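FOG-3 protein (Caenorhabditis elegans, PDB 5TD6) specifies sperm fate in the nematode germline as an RNA-binding multimer and may act as a transcription corepressor, this chain being its BTG/Tob domain. Local coordinates at residues S38-S41 against S42-V46; V124-Y127 against V128-A132; M57-T60 against T61-L64. The protein carries 2 engineered substitutions. All coordinates share one frame; numbering follows the deposited sequence. Where two conformers were deposited one is given.

How the contacts relate
Each contact joins consecutive residues where a helix or strand begins or ends, and none is core. Contacts 1 and 2 lie at the surface: contact 1 carries helix 22-41 into the following loop, with Phe40 buried beneath it, and contact 2, with no buried residue, starts helix 126-135 and meets a second subunit; their centres are about 35 Å apart. Contact 3, partly buried, takes strand 58-59 into the loop before helix 65-71; its nearest atoms are about 4 Å from those of contact 1, without touching. The chemistry differs accordingly: aromatic packing in contact 1, side-chain hydrogen bonds to backbone in contact 3, and in contact 2 an exposed salt bridge beside valines at the subunit interface.

Contact 1: S38-S41 against S42-V46; sequences SHFS and STWDV
Phe40 and Trp44 project in the same direction, one beside the other, and touch where Phe40 CB meets Trp44 CE3 at 3.8 Å and Phe40 CD2 meets Trp44 CZ3 at 3.9 Å. Their six-membered rings are nearly parallel, 17° between planes, but with centroids 5.8 Å apart little of one lies over the other: a slipped pair touching through Phe40 CB and CD2, not a stack. Trp44 reaches this place with its CG turned anti to the backbone N (chi1 -154°), which swings the indole back beneath the turn. The backbone brings the two together: Thr43 N donates to Phe40 O at 3.3 Å, and Trp44 N adds a weak bond to the same oxygen. Further out, Phe40 rests on Val5 and Leu8 of helix 2-13, while Trp44 meets Glu4 and Pro94. Arg56 touches both aromatic side chains and donates from NH1 to Thr43 OG1. Replacing Trp44 by an alanine would probably strip the cover from Phe40 CB and leave Arg56 without its indole neighbour. With Ser41 and Ser42 in helical backbone angles, residues 40-43 form a type I turn, by which helix 22-41 passes into the following loop of the BTG domain.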
loop_
_atom_site.group_PDB
_atom_site.type_symbol
_atom_site.label_atom_id
_atom_site.label_comp_id
_atom_site.label_asym_id
_atom_site.label_seq_id
_atom_site.Cartn_x
_atom_site.Cartn_y
_atom_site.Cartn_z
ATOM N N SER B 38 -17.377 8.960 -0.025
ATOM C CA SER B 38 -18.689 9.474 -0.395
ATOM C C SER B 38 -19.213 8.840 -1.690
ATOM O O SER B 38 -20.358 8.416 -1.762
ATOM C CB SER B 38 -18.622 10.993 -0.534
ATOM O OG SER B 38 -19.565 11.457 -1.486
ATOM N N HIS B 39 -18.347 8.761 -2.695
ATOM C CA HIS B 39 -18.670 8.264 -4.031
ATOM C C HIS B 39 -18.994 6.767 -4.027
ATOM O O HIS B 39 -19.802 6.300 -4.834
ATOM C CB HIS B 39 -17.483 8.571 -4.969
ATOM C CG HIS B 39 -17.710 8.234 -6.417
ATOM N ND1 HIS B 39 -18.740 8.771 -7.162
ATOM C CD2 HIS B 39 -16.992 7.464 -7.273
ATOM C CE1 HIS B 39 -18.667 8.316 -8.402
ATOM N NE2 HIS B 39 -17.614 7.524 -8.496
ATOM N N PHE B 40 -18.370 6.025 -3.111
ATOM C CA PHE B 40 -18.509 4.563 -3.047
ATOM C C PHE B 40 -19.653 4.076 -2.145
ATOM O O PHE B 40 -20.167 2.968 -2.329
ATOM C CB PHE B 40 -17.205 3.921 -2.538
ATOM C CG PHE B 40 -16.025 4.065 -3.483
ATOM C CD1 PHE B 40 -16.186 4.570 -4.759
ATOM C CD2 PHE B 40 -14.756 3.693 -3.070
ATOM C CE1 PHE B 40 -15.103 4.686 -5.620
ATOM C CE2 PHE B 40 -13.671 3.811 -3.914
ATOM C CZ PHE B 40 -13.844 4.303 -5.193
ATOM N N SER B 41 -20.022 4.890 -1.158
ATOM C CA SER B 41 -20.883 4.433 -0.061
ATOM C C SER B 41 -22.264 3.938 -0.494
ATOM O O SER B 41 -22.750 2.951 0.030
ATOM C CB SER B 41 -21.063 5.543 0.974
ATOM O OG SER B 41 -19.994 5.534 1.908
ATOM N N SER B 42 -22.896 4.600 -1.450
ATOM C CA SER B 42 -24.267 4.219 -1.777
ATOM C C SER B 42 -24.384 2.893 -2.551
ATOM O O SER B 42 -25.452 2.303 -2.586
ATOM C CB SER B 42 -24.946 5.341 -2.554
ATOM O OG SER B 42 -24.154 5.729 -3.651
ATOM N N THR B 43 -23.302 2.411 -3.157
ATOM C CA THR B 43 -23.396 1.155 -3.905
ATOM C C THR B 43 -22.580 0.012 -3.296
ATOM O O THR B 43 -22.644 -1.128 -3.774
ATOM C CB THR B 43 -22.960 1.334 -5.372
ATOM O OG1 THR B 43 -21.644 1.905 -5.426
ATOM C CG2 THR B 43 -23.950 2.246 -6.097
ATOM N N TRP B 44 -21.826 0.310 -2.241
ATOM C CA TRP B 44 -20.942 -0.687 -1.619
ATOM C C TRP B 44 -21.737 -1.826 -0.974
ATOM O O TRP B 44 -22.458 -1.620 0.002
ATOM C CB TRP B 44 -20.049 -0.015 -0.578
ATOM C CG TRP B 44 -18.746 -0.718 -0.332
ATOM C CD1 TRP B 44 -18.447 -1.553 0.708
ATOM C CD2 TRP B 44 -17.553 -0.616 -1.123
ATOM N NE1 TRP B 44 -17.144 -1.990 0.604
ATOM C CE2 TRP B 44 -16.574 -1.423 -0.508
ATOM C CE3 TRP B 44 -17.214 0.081 -2.288
ATOM C CZ2 TRP B 44 -15.288 -1.566 -1.035
ATOM C CZ3 TRP B 44 -15.917 -0.062 -2.805
ATOM C CH2 TRP B 44 -14.984 -0.865 -2.180
ATOM N N ASP B 45 -21.597 -3.024 -1.523
ATOM C CA ASP B 45 -22.273 -4.205 -0.985
ATOM C C ASP B 45 -21.273 -5.360 -0.894
ATOM O O ASP B 45 -20.939 -5.986 -1.895
ATOM C CB ASP B 45 -23.483 -4.563 -1.863
ATOM C CG ASP B 45 -24.190 -5.852 -1.434
ATOM O OD1 ASP B 45 -23.795 -6.508 -0.441
ATOM O OD2 ASP B 45 -25.180 -6.199 -2.104
ATOM N N VAL B 46 -20.801 -5.645 0.317
ATOM C CA VAL B 46 -19.722 -6.622 0.475
ATOM C C VAL B 46 -20.148 -8.012 0.040
ATOM O O VAL B 46 -19.301 -8.822 -0.322
ATOM C CB VAL B 46 -19.203 -6.680 1.928
ATOM C CG1 VAL B 46 -18.555 -5.361 2.300
ATOM C CG2 VAL B 46 -20.327 -7.014 2.906
HETATM O O HOH W 1 -21.624 4.691 -5.064
#

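Contact 2: V124-Y127 against V128-A132; sequences VPEY and VVRTA
The guanidinium of Arg130 is met at its edge, not over a face, by the carboxylate of Glu126, and the two planes are 55° apart. One carboxylate oxygen does the work: Glu126 OE2 takes a hydrogen bond from Arg130 NE at 2.7 Å, on its anti side and somewhat out of the carboxylate plane, and a weak one from Arg130 NH2 at 3.0 Å. The two side chains run alongside each other, one helical turn apart; with CG anti to the backbone N (chi1 172°) and the chain extended beyond it, Glu126 carries its carboxylate to the Arg130 side chain. The other flat group, the Tyr127 ring, is approached obliquely by Thr131 OG1, which lies 3.6 Å from Tyr127 CE2. That hydroxyl donates to Tyr127 O at 2.8 Å, and Thr131 N binds the same oxygen from the opposite face of the carbonyl plane, so one acceptor is held by two donors of one residue.

Pro125 occupies the N-cap position, and its carbonyl begins the helical ladder: Val129 N donates to Pro125 O at 3.2 Å, lying in the carbonyl plane with an N-H...O angle of 163°. Ahead of the cap, Val124 folds back over the first turn. Its CG1 packs tightly on Val129 CG2 at 3.5 Å and also touches Val128 CG1 at 3.7 Å. This apolar patch faces a second subunit, where Tyr2 of that subunit packs on Val124 and Val129, and Val37 of that subunit on Val128.

The first turn of helix 126-135 is thus two-sided. The carboxylate of Glu126 would probably interact favourably with the helix N-terminus, although its pairing with Arg130 offsets part of that charge, while the valines give an apolar surface that packs on the second subunit, consistent with a protein that forms multimers.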
loop_
_atom_site.group_PDB
_atom_site.type_symbol
_atom_site.label_atom_id
_atom_site.label_comp_id
_atom_site.label_asym_id
_atom_site.label_seq_id
_atom_site.Cartn_x
_atom_site.Cartn_y
_atom_site.Cartn_z
ATOM N N VAL B 124 -0.106 -8.057 16.768
ATOM C CA VAL B 124 1.159 -7.414 17.096
ATOM C C VAL B 124 1.573 -7.802 18.511
ATOM O O VAL B 124 0.752 -7.747 19.414
ATOM C CB VAL B 124 1.069 -5.877 16.993
ATOM C CG1 VAL B 124 2.391 -5.258 17.385
ATOM C CG2 VAL B 124 0.657 -5.443 15.562
ATOM N N PRO B 125 2.840 -8.209 18.694
ATOM C CA PRO B 125 3.360 -8.621 20.008
ATOM C C PRO B 125 3.278 -7.501 21.050
ATOM O O PRO B 125 3.611 -6.344 20.757
ATOM C CB PRO B 125 4.818 -8.971 19.720
ATOM C CG PRO B 125 4.862 -9.296 18.246
ATOM C CD PRO B 125 3.809 -8.449 17.603
ATOM N N GLU B 126 2.851 -7.853 22.255
ATOM C CA GLU B 126 2.602 -6.867 23.310
ATOM C C GLU B 126 3.724 -5.852 23.506
ATOM O O GLU B 126 3.461 -4.646 23.634
ATOM C CB GLU B 126 2.336 -7.584 24.648
ATOM C CG GLU B 126 2.279 -6.572 25.809
ATOM C CD GLU B 126 2.102 -7.211 27.153
ATOM O OE1 GLU B 126 1.553 -8.326 27.211
ATOM O OE2 GLU B 126 2.481 -6.583 28.159
ATOM N N TYR B 127 4.975 -6.315 23.534
ATOM C CA TYR B 127 6.071 -5.392 23.837
ATOM C C TYR B 127 6.290 -4.366 22.726
ATOM O O TYR B 127 6.734 -3.259 22.993
ATOM C CB TYR B 127 7.380 -6.123 24.084
ATOM C CG TYR B 127 8.346 -5.296 24.888
ATOM C CD1 TYR B 127 8.103 -5.044 26.226
ATOM C CD2 TYR B 127 9.483 -4.744 24.312
ATOM C CE1 TYR B 127 8.972 -4.288 26.985
ATOM C CE2 TYR B 127 10.365 -3.979 25.066
ATOM C CZ TYR B 127 10.102 -3.756 26.401
ATOM O OH TYR B 127 10.963 -3.001 27.176
ATOM N N VAL B 128 6.016 -4.763 21.490
ATOM C CA VAL B 128 6.073 -3.844 20.347
ATOM C C VAL B 128 5.020 -2.764 20.537
ATOM O O VAL B 128 5.299 -1.576 20.390
ATOM C CB VAL B 128 5.848 -4.596 19.000
ATOM C CG1 VAL B 128 5.629 -3.628 17.830
ATOM C CG2 VAL B 128 6.998 -5.544 18.738
ATOM N N VAL B 129 3.818 -3.188 20.923
ATOM C CA VAL B 129 2.718 -2.263 21.157
ATOM C C VAL B 129 3.036 -1.301 22.306
ATOM O O VAL B 129 2.799 -0.106 22.181
ATOM C CB VAL B 129 1.389 -3.019 21.435
ATOM C CG1 VAL B 129 0.297 -2.049 21.797
ATOM C CG2 VAL B 129 0.978 -3.811 20.214
ATOM N N ARG B 130 3.582 -1.799 23.417
ATOM C CA ARG B 130 3.950 -0.906 24.513
ATOM C C ARG B 130 5.059 0.035 24.069
ATOM O O ARG B 130 5.099 1.197 24.463
ATOM C CB ARG B 130 4.421 -1.680 25.755
ATOM C CG ARG B 130 3.328 -2.446 26.422
ATOM C CD ARG B 130 3.754 -3.003 27.762
ATOM N NE ARG B 130 2.679 -3.869 28.217
ATOM C CZ ARG B 130 1.704 -3.502 29.035
ATOM N NH1 ARG B 130 1.694 -2.282 29.580
ATOM N NH2 ARG B 130 0.764 -4.399 29.357
ATOM N N THR B 131 5.973 -0.487 23.263
ATOM C CA THR B 131 7.146 0.285 22.872
ATOM C C THR B 131 6.705 1.474 22.020
ATOM O O THR B 131 7.135 2.606 22.250
ATOM C CB THR B 131 8.157 -0.593 22.131
ATOM O OG1 THR B 131 8.823 -1.438 23.085
ATOM C CG2 THR B 131 9.186 0.263 21.391
ATOM N N ALA B 132 5.803 1.212 21.082
ATOM C CA ALA B 132 5.246 2.258 20.231
ATOM C C ALA B 132 4.500 3.277 21.067
ATOM O O ALA B 132 4.729 4.481 20.947
ATOM C CB ALA B 132 4.325 1.662 19.187
#

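Contact 3: M57-T60 against T61-L64; sequences MINT and TTSL
Asn59 and Ser63 close a tight backbone loop at the end of strand 58-59, with Ser63 N donating to Asn59 O at 2.9 Å. The Asn59 side chain folds into the same loop. With CG anti to the backbone N (chi1 -176°), its OD1 accepts from two successive amides, Thr61 N at 2.8 Å and Thr62 N at 3.1 Å. The first donor lies in the plane of the side-chain carbonyl; the second sits above it, 51° out of plane. Together with the main-chain bond to Ser63, these contacts meet the definition of an Asx motif. Ser63 returns the grip from the far end: its OG takes a nearly straight hydrogen bond from Asn59 N at 2.9 Å, with an N-H...O angle of 169°. Thr62 OG1 comes close to the asparagine side chain, 3.3 Å from Asn59 CB, the two crossing at a slant. Outside the loop, Thr60 OG1 bonds to Pro85 O and Met88 N, and Thr61 OG1 to Asn87 N. Asn59 N, O and OD1 all find partners within four residues, so the amides of Asn59, Thr61, Thr62 and Ser63 are satisfied within the turn as the chain leaves the sheet, while Ile58 and Thr60 bond through their backbones to Ile90 and Met88.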
loop_
_atom_site.group_PDB
_atom_site.type_symbol
_atom_site.label_atom_id
_atom_site.label_comp_id
_atom_site.label_asym_id
_atom_site.label_seq_id
_atom_site.Cartn_x
_atom_site.Cartn_y
_atom_site.Cartn_z
ATOM N N MET B 57 -16.109 3.257 -10.763
ATOM C CA MET B 57 -14.857 3.360 -11.498
ATOM C C MET B 57 -14.447 4.813 -11.696
ATOM O O MET B 57 -15.292 5.695 -11.855
ATOM C CB MET B 57 -14.972 2.664 -12.857
ATOM C CG MET B 57 -15.644 3.488 -13.935
ATOM S SD MET B 57 -15.818 2.568 -15.480
ATOM C CE MET B 57 -15.341 3.821 -16.673
ATOM N N ILE B 58 -13.146 5.061 -11.652
ATOM C CA ILE B 58 -12.662 6.411 -11.907
ATOM C C ILE B 58 -11.620 6.391 -13.008
ATOM O O ILE B 58 -11.025 5.357 -13.309
ATOM C CB ILE B 58 -12.065 7.085 -10.652
ATOM C CG1 ILE B 58 -10.853 6.311 -10.137
ATOM C CG2 ILE B 58 -13.130 7.260 -9.572
ATOM C CD1 ILE B 58 -10.304 6.852 -8.838
ATOM N N ASN B 59 -11.460 7.546 -13.646
ATOM C CA ASN B 59 -10.571 7.745 -14.794
ATOM C C ASN B 59 -9.588 8.869 -14.471
ATOM O O ASN B 59 -10.004 9.981 -14.133
ATOM C CB ASN B 59 -11.407 8.070 -16.034
ATOM C CG ASN B 59 -10.578 8.193 -17.310
ATOM O OD1 ASN B 59 -9.639 8.994 -17.402
ATOM N ND2 ASN B 59 -10.939 7.395 -18.307
ATOM N N THR B 60 -8.289 8.591 -14.562
ATOM C CA THR B 60 -7.285 9.559 -14.118
ATOM C C THR B 60 -7.315 10.865 -14.922
ATOM O O THR B 60 -6.790 11.897 -14.484
ATOM C CB THR B 60 -5.862 8.975 -14.185
ATOM O OG1 THR B 60 -5.560 8.580 -15.528
ATOM C CG2 THR B 60 -5.725 7.769 -13.242
ATOM N N THR B 61 -7.939 10.823 -16.090
ATOM C CA THR B 61 -8.045 12.016 -16.915
ATOM C C THR B 61 -9.393 12.716 -16.741
ATOM O O THR B 61 -9.446 13.917 -16.465
ATOM C CB THR B 61 -7.855 11.679 -18.402
ATOM O OG1 THR B 61 -6.507 11.243 -18.626
ATOM C CG2 THR B 61 -8.146 12.902 -19.259
ATOM N N THR B 62 -10.480 11.959 -16.886
ATOM C CA THR B 62 -11.803 12.564 -16.971
ATOM C C THR B 62 -12.589 12.640 -15.659
ATOM O O THR B 62 -13.613 13.319 -15.598
ATOM C CB THR B 62 -12.664 11.824 -18.003
ATOM O OG1 THR B 62 -13.015 10.524 -17.515
ATOM C CG2 THR B 62 -11.903 11.693 -19.313
ATOM N N SER B 63 -12.137 11.949 -14.615
ATOM C CA SER B 63 -12.790 12.082 -13.311
ATOM C C SER B 63 -12.272 13.320 -12.609
ATOM O O SER B 63 -11.061 13.499 -12.456
ATOM C CB SER B 63 -12.562 10.854 -12.434
ATOM O OG SER B 63 -13.284 9.733 -12.908
ATOM N N LEU B 64 -13.187 14.176 -12.174
ATOM C CA LEU B 64 -12.792 15.456 -11.593
ATOM C C LEU B 64 -12.266 15.334 -10.176
ATOM O O LEU B 64 -11.731 16.297 -9.635
ATOM C CB LEU B 64 -13.962 16.437 -11.629
ATOM C CG LEU B 64 -14.191 16.976 -13.042
ATOM C CD1 LEU B 64 -15.593 17.547 -13.187
ATOM C CD2 LEU B 64 -13.140 18.021 -13.364
#